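BB_2cx5_001 (Thermus thermophilus, PDB 3RI0) serves as a computationally designed epitope scaffold, built on an aminoacyl-tRNA editing domain fold to present a grafted linear HIV epitope. Local coordinates at residues G58-L63 and P112-E117; Y122-A127 and L135-P140. The protein carries 6 engineered substitutions. All coordinates share one frame; numbering follows the deposited sequence.

In the fold
Contacts 1 and 2 belong to one mixed sheet, follow each other along the chain, and have centres about 17 Å apart. Contact 1 joins two parallel strands, 59-65 and 113-116, that lie far apart in sequence; it is mostly buried and held by backbone hydrogen bonds, aliphatic packing and one displaced pair of aromatic rings. Contact 2 joins the two arms of an antiparallel hairpin, 125-128 and 134-138, and is only partly buried. There Trp126 and Arg137 share the more exposed face, and Glu124 just before the strand meets the arginine, while alanines and Phe136 turn to the other. Strand 47-54 links the two, pairing with 59-65 and with 125-128.

Contact 1: residues G58-L63 and P112-E117; sequences GAYLFL and PAYLDE
The carbonyl oxygen of Leu61 takes the N-H of Tyr114 at 2.9 Å and also meets the CA-H of Ala113, with CA 3.3 Å from that O. Three more backbone bonds extend this parallel ladder: Leu61 N to Pro112 O, Leu63 N to Tyr114 O, nearly straight at 171°, and Asp116 N to Leu63 O. On one face Phe62 and Tyr114 run alongside each other from neighbouring strands. Bridge partners with nearly equal first torsions, the two rings leave the sheet alike. Their planes are 19° apart, an aromatic pair displaced so far that little of either ring faces the other, and Phe62 CE2 reaches Tyr114 CD1 at 3.7 Å. These large flat rings fill the layer between the sheet and helix 72-79. On the other face the small Ala113 lets its CB come within 3.9 Å of Leu61 CB, and Leu63 CD1 meets Leu115 CD1 at 4.0 Å, branched aliphatic chains suited to a buried, apolar layer. Asp116 OD1 accepts from Asp118 N, and OD2 from Ser65 N and Asn68 ND2. Helix 140-147 packs against Leu63 and Leu115, while strands 47-54 and 150-152 flank the pair in the sheet.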
ATOM      1  N   GLY A  58     -15.152  -5.961  -9.732  1.00 39.07           N
ATOM      2  CA  GLY A  58     -14.913  -6.020  -8.302  1.00 34.55           C
ATOM      3  C   GLY A  58     -13.959  -4.901  -7.897  1.00 30.67           C
ATOM      4  O   GLY A  58     -13.844  -3.908  -8.605  1.00 30.99           O
ATOM      5  N   ALA A  59     -13.283  -5.045  -6.761  1.00 27.24           N
ATOM      6  CA  ALA A  59     -12.335  -4.027  -6.305  1.00 24.31           C
ATOM      7  C   ALA A  59     -10.880  -4.434  -6.591  1.00 22.18           C
ATOM      8  O   ALA A  59     -10.560  -5.622  -6.603  1.00 20.40           O
ATOM      9  CB  ALA A  59     -12.520  -3.786  -4.830  1.00 23.25           C
ATOM     10  N   TYR A  60     -10.009  -3.455  -6.827  1.00 20.44           N
ATOM     11  CA  TYR A  60      -8.599  -3.756  -7.093  1.00 19.83           C
ATOM     12  C   TYR A  60      -7.656  -2.921  -6.228  1.00 18.69           C
ATOM     13  O   TYR A  60      -8.034  -1.855  -5.720  1.00 17.00           O
ATOM     14  CB  TYR A  60      -8.252  -3.524  -8.563  1.00 22.54           C
ATOM     15  CG  TYR A  60      -9.291  -4.030  -9.524  1.00 27.90           C
ATOM     16  CD1 TYR A  60     -10.456  -3.299  -9.761  1.00 29.93           C
ATOM     17  CD2 TYR A  60      -9.124  -5.242 -10.195  1.00 29.35           C
ATOM     18  CE1 TYR A  60     -11.427  -3.757 -10.638  1.00 30.68           C
ATOM     19  CE2 TYR A  60     -10.098  -5.712 -11.077  1.00 33.01           C
ATOM     20  CZ  TYR A  60     -11.245  -4.958 -11.291  1.00 33.01           C
ATOM     21  OH  TYR A  60     -12.207  -5.409 -12.163  1.00 37.57           O
ATOM     22  N   LEU A  61      -6.417  -3.395  -6.101  1.00 17.36           N
ATOM     23  CA  LEU A  61      -5.420  -2.721  -5.285  1.00 17.46           C
ATOM     24  C   LEU A  61      -4.251  -2.210  -6.128  1.00 18.13           C
ATOM     25  O   LEU A  61      -3.703  -2.939  -6.960  1.00 18.73           O
ATOM     26  CB  LEU A  61      -4.893  -3.690  -4.220  1.00 14.82           C
ATOM     27  CG  LEU A  61      -4.401  -3.185  -2.858  1.00 17.11           C
ATOM     28  CD1 LEU A  61      -3.092  -3.865  -2.551  1.00 16.72           C
ATOM     29  CD2 LEU A  61      -4.238  -1.674  -2.823  1.00 15.51           C
ATOM     30  N   PHE A  62      -3.864  -0.957  -5.907  1.00 17.48           N
ATOM     31  CA  PHE A  62      -2.744  -0.381  -6.639  1.00 16.76           C
ATOM     32  C   PHE A  62      -1.687   0.167  -5.690  1.00 17.81           C
ATOM     33  O   PHE A  62      -1.957   1.036  -4.873  1.00 18.32           O
ATOM     34  CB  PHE A  62      -3.229   0.716  -7.583  1.00 15.04           C
ATOM     35  CG  PHE A  62      -4.145   0.214  -8.664  1.00 14.55           C
ATOM     36  CD1 PHE A  62      -5.519   0.151  -8.452  1.00 14.97           C
ATOM     37  CD2 PHE A  62      -3.635  -0.204  -9.892  1.00 14.32           C
ATOM     38  CE1 PHE A  62      -6.385  -0.326  -9.451  1.00 15.43           C
ATOM     39  CE2 PHE A  62      -4.487  -0.687 -10.903  1.00 16.64           C
ATOM     40  CZ  PHE A  62      -5.865  -0.741 -10.678  1.00 15.81           C
ATOM     41  N   LEU A  63      -0.476  -0.362  -5.809  1.00 17.60           N
ATOM     42  CA  LEU A  63       0.640   0.047  -4.964  1.00 18.71           C
ATOM     43  C   LEU A  63       1.467   1.048  -5.782  1.00 20.77           C
ATOM     44  O   LEU A  63       2.120   0.678  -6.765  1.00 20.17           O
ATOM     45  CB  LEU A  63       1.457  -1.187  -4.594  1.00 17.85           C
ATOM     46  CG  LEU A  63       0.539  -2.302  -4.087  1.00 17.71           C
ATOM     47  CD1 LEU A  63       1.319  -3.589  -3.923  1.00 18.72           C
ATOM     48  CD2 LEU A  63      -0.096  -1.883  -2.769  1.00 18.83           C
ATOM     49  N   PRO A 112      -7.138  -8.210  -6.098  1.00 18.58           N
ATOM     50  CA  PRO A 112      -6.166  -8.417  -7.178  1.00 17.44           C
ATOM     51  C   PRO A 112      -5.264  -7.182  -7.056  1.00 17.93           C
ATOM     52  O   PRO A 112      -5.778  -6.098  -6.778  1.00 15.34           O
ATOM     53  CB  PRO A 112      -7.019  -8.359  -8.438  1.00 18.17           C
ATOM     54  CG  PRO A 112      -8.390  -8.804  -7.961  1.00 20.49           C
ATOM     55  CD  PRO A 112      -8.515  -8.135  -6.613  1.00 17.90           C
ATOM     56  N   ALA A 113      -3.949  -7.320  -7.246  1.00 16.33           N
ATOM     57  CA  ALA A 113      -3.089  -6.154  -7.094  1.00 17.77           C
ATOM     58  C   ALA A 113      -2.107  -5.847  -8.217  1.00 19.74           C
ATOM     59  O   ALA A 113      -1.736  -6.721  -9.005  1.00 19.13           O
ATOM     60  CB  ALA A 113      -2.337  -6.244  -5.779  1.00 15.21           C
ATOM     61  N   TYR A 114      -1.687  -4.584  -8.264  1.00 19.99           N
ATOM     62  CA  TYR A 114      -0.728  -4.106  -9.252  1.00 20.45           C
ATOM     63  C   TYR A 114       0.347  -3.271  -8.570  1.00 20.89           C
ATOM     64  O   TYR A 114       0.076  -2.561  -7.600  1.00 21.86           O
ATOM     65  CB  TYR A 114      -1.449  -3.308 -10.329  1.00 23.24           C
ATOM     66  CG  TYR A 114      -2.513  -4.139 -11.003  1.00 26.96           C
ATOM     67  CD1 TYR A 114      -3.765  -4.316 -10.412  1.00 28.05           C
ATOM     68  CD2 TYR A 114      -2.245  -4.806 -12.193  1.00 27.86           C
ATOM     69  CE1 TYR A 114      -4.728  -5.138 -10.995  1.00 29.25           C
ATOM     70  CE2 TYR A 114      -3.196  -5.631 -12.780  1.00 29.62           C
ATOM     71  CZ  TYR A 114      -4.433  -5.796 -12.179  1.00 30.37           C
ATOM     72  OH  TYR A 114      -5.370  -6.606 -12.771  1.00 31.36           O
ATOM     73  N   LEU A 115       1.572  -3.356  -9.081  1.00 20.36           N
ATOM     74  CA  LEU A 115       2.701  -2.647  -8.490  1.00 19.93           C
ATOM     75  C   LEU A 115       3.439  -1.706  -9.435  1.00 19.90           C
ATOM     76  O   LEU A 115       4.013  -2.133 -10.438  1.00 18.39           O
ATOM     77  CB  LEU A 115       3.695  -3.665  -7.918  1.00 20.01           C
ATOM     78  CG  LEU A 115       4.979  -3.154  -7.248  1.00 21.43           C
ATOM     79  CD1 LEU A 115       4.816  -3.181  -5.753  1.00 21.82           C
ATOM     80  CD2 LEU A 115       6.150  -4.037  -7.625  1.00 23.48           C
ATOM     81  N   ASP A 116       3.423  -0.426  -9.079  1.00 20.83           N
ATOM     82  CA  ASP A 116       4.096   0.648  -9.812  1.00 20.77           C
ATOM     83  C   ASP A 116       5.524   0.187 -10.067  1.00 22.23           C
ATOM     84  O   ASP A 116       6.296   0.050  -9.117  1.00 20.53           O
ATOM     85  CB  ASP A 116       4.116   1.906  -8.930  1.00 19.43           C
ATOM     86  CG  ASP A 116       4.826   3.095  -9.573  1.00 18.90           C
ATOM     87  OD1 ASP A 116       5.665   2.907 -10.486  1.00 16.33           O
ATOM     88  OD2 ASP A 116       4.541   4.235  -9.134  1.00 17.15           O
ATOM     89  N   GLU A 117       5.878  -0.031 -11.333  1.00 23.17           N
ATOM     90  CA  GLU A 117       7.231  -0.498 -11.668  1.00 23.71           C
ATOM     91  C   GLU A 117       8.363   0.316 -11.051  1.00 23.50           C
ATOM     92  O   GLU A 117       9.455  -0.209 -10.834  1.00 24.21           O
ATOM     93  CB  GLU A 117       7.421  -0.585 -13.192  1.00 24.33           C
ATOM     94  CG  GLU A 117       6.927   0.615 -14.010  1.00 26.92           C
ATOM     95  CD  GLU A 117       7.217   0.442 -15.508  1.00 29.86           C
ATOM     96  OE1 GLU A 117       6.934  -0.644 -16.067  1.00 28.61           O
ATOM     97  OE2 GLU A 117       7.732   1.396 -16.124  1.00 31.18           O
TER

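Contact 2: residues Y122-A127 and L135-P140; sequences YPEVWA and LFRATP
One face of the Trp126 indole carries Arg137 CB, which sits 3.3 Å from the centroid of the six-membered ring and 2° off its normal, a CH-pi contact. A chi1 of 72° carries Arg137 CG and CD on across the same ring, CD lying 3.7 Å from Trp126 CZ2, and the guanidinium stands nearly upright to the indole, with planes 81° apart. A bend at chi3 turns its head toward Glu124, whose OE1 approaches the guanidinium edge, near its plane, in a weak NE-H...OE1 hydrogen bond at 3.3 Å, part of a salt bridge. Long, flexible arginine suits this partly exposed face: its methylenes lie over the six-membered ring while its charge meets a carboxylate. On the opposite side of the hairpin Ala127 CB lies over one face of the Phe136 ring, toward its rim, 4.1 Å from the centroid; Val125 and Ala138 share that buried side. Val125 N to Ala138 O is the shortest backbone bond, 2.8 Å; Val125 O receives Ala138 N, and Ala127 and Phe136 exchange a second such pair. Thr139 is the N-cap, with Pro140 as the first residue of helix 140-147. This is an antiparallel beta hairpin whose second strand leads directly into a capped helix.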
ATOM      1  N   TYR A 122      14.169   0.345  -6.053  1.00 26.63           N
ATOM      2  CA  TYR A 122      14.938   0.503  -4.825  1.00 24.91           C
ATOM      3  C   TYR A 122      15.303  -0.819  -4.173  1.00 25.22           C
ATOM      4  O   TYR A 122      14.730  -1.860  -4.490  1.00 26.12           O
ATOM      5  CB  TYR A 122      14.159   1.342  -3.815  1.00 23.90           C
ATOM      6  CG  TYR A 122      13.659   2.670  -4.333  1.00 22.89           C
ATOM      7  CD1 TYR A 122      12.401   2.780  -4.920  1.00 22.85           C
ATOM      8  CD2 TYR A 122      14.430   3.822  -4.206  1.00 22.51           C
ATOM      9  CE1 TYR A 122      11.918   4.007  -5.360  1.00 21.75           C
ATOM     10  CE2 TYR A 122      13.960   5.055  -4.642  1.00 21.83           C
ATOM     11  CZ  TYR A 122      12.696   5.138  -5.216  1.00 22.30           C
ATOM     12  OH  TYR A 122      12.188   6.355  -5.605  1.00 21.89           O
ATOM     13  N   PRO A 123      16.285  -0.788  -3.255  1.00 24.96           N
ATOM     14  CA  PRO A 123      16.735  -1.984  -2.536  1.00 24.93           C
ATOM     15  C   PRO A 123      15.697  -2.370  -1.482  1.00 24.21           C
ATOM     16  O   PRO A 123      15.643  -3.508  -1.019  1.00 25.06           O
ATOM     17  CB  PRO A 123      18.071  -1.543  -1.934  1.00 24.69           C
ATOM     18  CG  PRO A 123      17.891  -0.075  -1.748  1.00 25.33           C
ATOM     19  CD  PRO A 123      17.217   0.332  -3.030  1.00 24.95           C
ATOM     20  N   GLU A 124      14.873  -1.403  -1.098  1.00 23.18           N
ATOM     21  CA  GLU A 124      13.810  -1.645  -0.132  1.00 22.46           C
ATOM     22  C   GLU A 124      12.832  -0.481  -0.141  1.00 20.81           C
ATOM     23  O   GLU A 124      13.197   0.634  -0.506  1.00 20.28           O
ATOM     24  CB  GLU A 124      14.367  -1.835   1.281  1.00 24.98           C
ATOM     25  CG  GLU A 124      14.352  -0.572   2.108  1.00 30.30           C
ATOM     26  CD  GLU A 124      15.721  -0.011   2.332  1.00 34.80           C
ATOM     27  OE1 GLU A 124      16.494  -0.634   3.098  1.00 38.81           O
ATOM     28  OE2 GLU A 124      16.032   1.044   1.743  1.00 37.27           O
ATOM     29  N   VAL A 125      11.591  -0.749   0.262  1.00 19.77           N
ATOM     30  CA  VAL A 125      10.544   0.269   0.296  1.00 17.06           C
ATOM     31  C   VAL A 125       9.813   0.206   1.638  1.00 17.30           C
ATOM     32  O   VAL A 125       9.935  -0.780   2.376  1.00 14.80           O
ATOM     33  CB  VAL A 125       9.518   0.058  -0.857  1.00 16.41           C
ATOM     34  CG1 VAL A 125      10.155   0.380  -2.203  1.00 16.72           C
ATOM     35  CG2 VAL A 125       9.031  -1.372  -0.863  1.00 17.40           C
ATOM     36  N   TRP A 126       9.063   1.260   1.951  1.00 16.56           N
ATOM     37  CA  TRP A 126       8.303   1.332   3.197  1.00 15.35           C
ATOM     38  C   TRP A 126       6.803   1.456   2.927  1.00 15.44           C
ATOM     39  O   TRP A 126       6.351   2.409   2.274  1.00 15.31           O
ATOM     40  CB  TRP A 126       8.774   2.519   4.037  1.00 15.56           C
ATOM     41  CG  TRP A 126      10.208   2.423   4.467  1.00 16.57           C
ATOM     42  CD1 TRP A 126      11.318   2.743   3.730  1.00 16.49           C
ATOM     43  CD2 TRP A 126      10.690   1.940   5.722  1.00 17.54           C
ATOM     44  NE1 TRP A 126      12.457   2.487   4.452  1.00 17.74           N
ATOM     45  CE2 TRP A 126      12.102   1.992   5.680  1.00 18.62           C
ATOM     46  CE3 TRP A 126      10.066   1.458   6.881  1.00 18.40           C
ATOM     47  CZ2 TRP A 126      12.901   1.589   6.759  1.00 18.46           C
ATOM     48  CZ3 TRP A 126      10.854   1.058   7.951  1.00 18.85           C
ATOM     49  CH2 TRP A 126      12.263   1.124   7.881  1.00 19.64           C
ATOM     50  N   ALA A 127       6.038   0.498   3.445  1.00 13.37           N
ATOM     51  CA  ALA A 127       4.591   0.473   3.272  1.00 13.55           C
ATOM     52  C   ALA A 127       3.898   0.904   4.550  1.00 13.92           C
ATOM     53  O   ALA A 127       4.481   0.848   5.632  1.00 13.21           O
ATOM     54  CB  ALA A 127       4.133  -0.935   2.889  1.00 14.07           C
ATOM     55  N   LEU A 135       4.825   2.204   9.613  1.00 15.27           N
ATOM     56  CA  LEU A 135       5.427   1.701   8.387  1.00 15.14           C
ATOM     57  C   LEU A 135       6.182   0.428   8.702  1.00 15.65           C
ATOM     58  O   LEU A 135       6.490   0.154   9.867  1.00 16.40           O
ATOM     59  CB  LEU A 135       6.442   2.718   7.829  1.00 14.62           C
ATOM     60  CG  LEU A 135       6.036   4.118   7.352  1.00 16.96           C
ATOM     61  CD1 LEU A 135       7.278   5.017   7.324  1.00 16.81           C
ATOM     62  CD2 LEU A 135       5.408   4.042   5.960  1.00 17.85           C
ATOM     63  N   PHE A 136       6.478  -0.341   7.662  1.00 13.17           N
ATOM     64  CA  PHE A 136       7.265  -1.548   7.804  1.00 14.10           C
ATOM     65  C   PHE A 136       8.013  -1.615   6.494  1.00 15.35           C
ATOM     66  O   PHE A 136       7.455  -1.301   5.435  1.00 15.56           O
ATOM     67  CB  PHE A 136       6.381  -2.792   8.051  1.00 14.44           C
ATOM     68  CG  PHE A 136       5.582  -3.267   6.856  1.00 12.63           C
ATOM     69  CD1 PHE A 136       6.159  -4.108   5.911  1.00 12.53           C
ATOM     70  CD2 PHE A 136       4.229  -2.953   6.736  1.00 11.02           C
ATOM     71  CE1 PHE A 136       5.397  -4.639   4.852  1.00 14.41           C
ATOM     72  CE2 PHE A 136       3.447  -3.477   5.683  1.00 12.96           C
ATOM     73  CZ  PHE A 136       4.031  -4.320   4.744  1.00 13.58           C
ATOM     74  N   ARG A 137       9.287  -1.975   6.548  1.00 14.93           N
ATOM     75  CA  ARG A 137      10.049  -2.032   5.316  1.00 17.13           C
ATOM     76  C   ARG A 137      10.121  -3.436   4.765  1.00 17.71           C
ATOM     77  O   ARG A 137       9.955  -4.422   5.496  1.00 18.98           O
ATOM     78  CB  ARG A 137      11.460  -1.501   5.523  1.00 18.43           C
ATOM     79  CG  ARG A 137      12.363  -2.405   6.310  1.00 21.39           C
ATOM     80  CD  ARG A 137      13.813  -1.960   6.197  1.00 26.19           C
ATOM     81  NE  ARG A 137      14.503  -2.485   5.020  1.00 26.98           N
ATOM     82  CZ  ARG A 137      14.648  -3.781   4.753  1.00 28.47           C
ATOM     83  NH1 ARG A 137      14.143  -4.693   5.577  1.00 29.87           N
ATOM     84  NH2 ARG A 137      15.312  -4.173   3.671  1.00 27.42           N
ATOM     85  N   ALA A 138      10.377  -3.523   3.469  1.00 16.53           N
ATOM     86  CA  ALA A 138      10.494  -4.801   2.798  1.00 17.36           C
ATOM     87  C   ALA A 138      11.143  -4.523   1.465  1.00 18.30           C
ATOM     88  O   ALA A 138      11.125  -3.386   0.997  1.00 20.25           O
ATOM     89  CB  ALA A 138       9.113  -5.415   2.590  1.00 17.82           C
ATOM     90  N   THR A 139      11.732  -5.544   0.854  1.00 18.36           N
ATOM     91  CA  THR A 139      12.338  -5.346  -0.455  1.00 20.57           C
ATOM     92  C   THR A 139      11.180  -5.516  -1.431  1.00 20.20           C
ATOM     93  O   THR A 139      10.157  -6.116  -1.088  1.00 19.27           O
ATOM     94  CB  THR A 139      13.423  -6.404  -0.765  1.00 20.41           C
ATOM     95  OG1 THR A 139      12.815  -7.702  -0.844  1.00 22.32           O
ATOM     96  CG2 THR A 139      14.490  -6.422   0.329  1.00 19.20           C
ATOM     97  N   PRO A 140      11.303  -4.953  -2.640  1.00 21.08           N
ATOM     98  CA  PRO A 140      10.242  -5.078  -3.637  1.00 20.45           C
ATOM     99  C   PRO A 140       9.881  -6.538  -3.880  1.00 20.50           C
ATOM    100  O   PRO A 140       8.718  -6.871  -4.091  1.00 19.96           O
ATOM    101  CB  PRO A 140      10.862  -4.431  -4.863  1.00 20.68           C
ATOM    102  CG  PRO A 140      11.644  -3.314  -4.265  1.00 21.81           C
ATOM    103  CD  PRO A 140      12.336  -4.006  -3.104  1.00 22.88           C
TER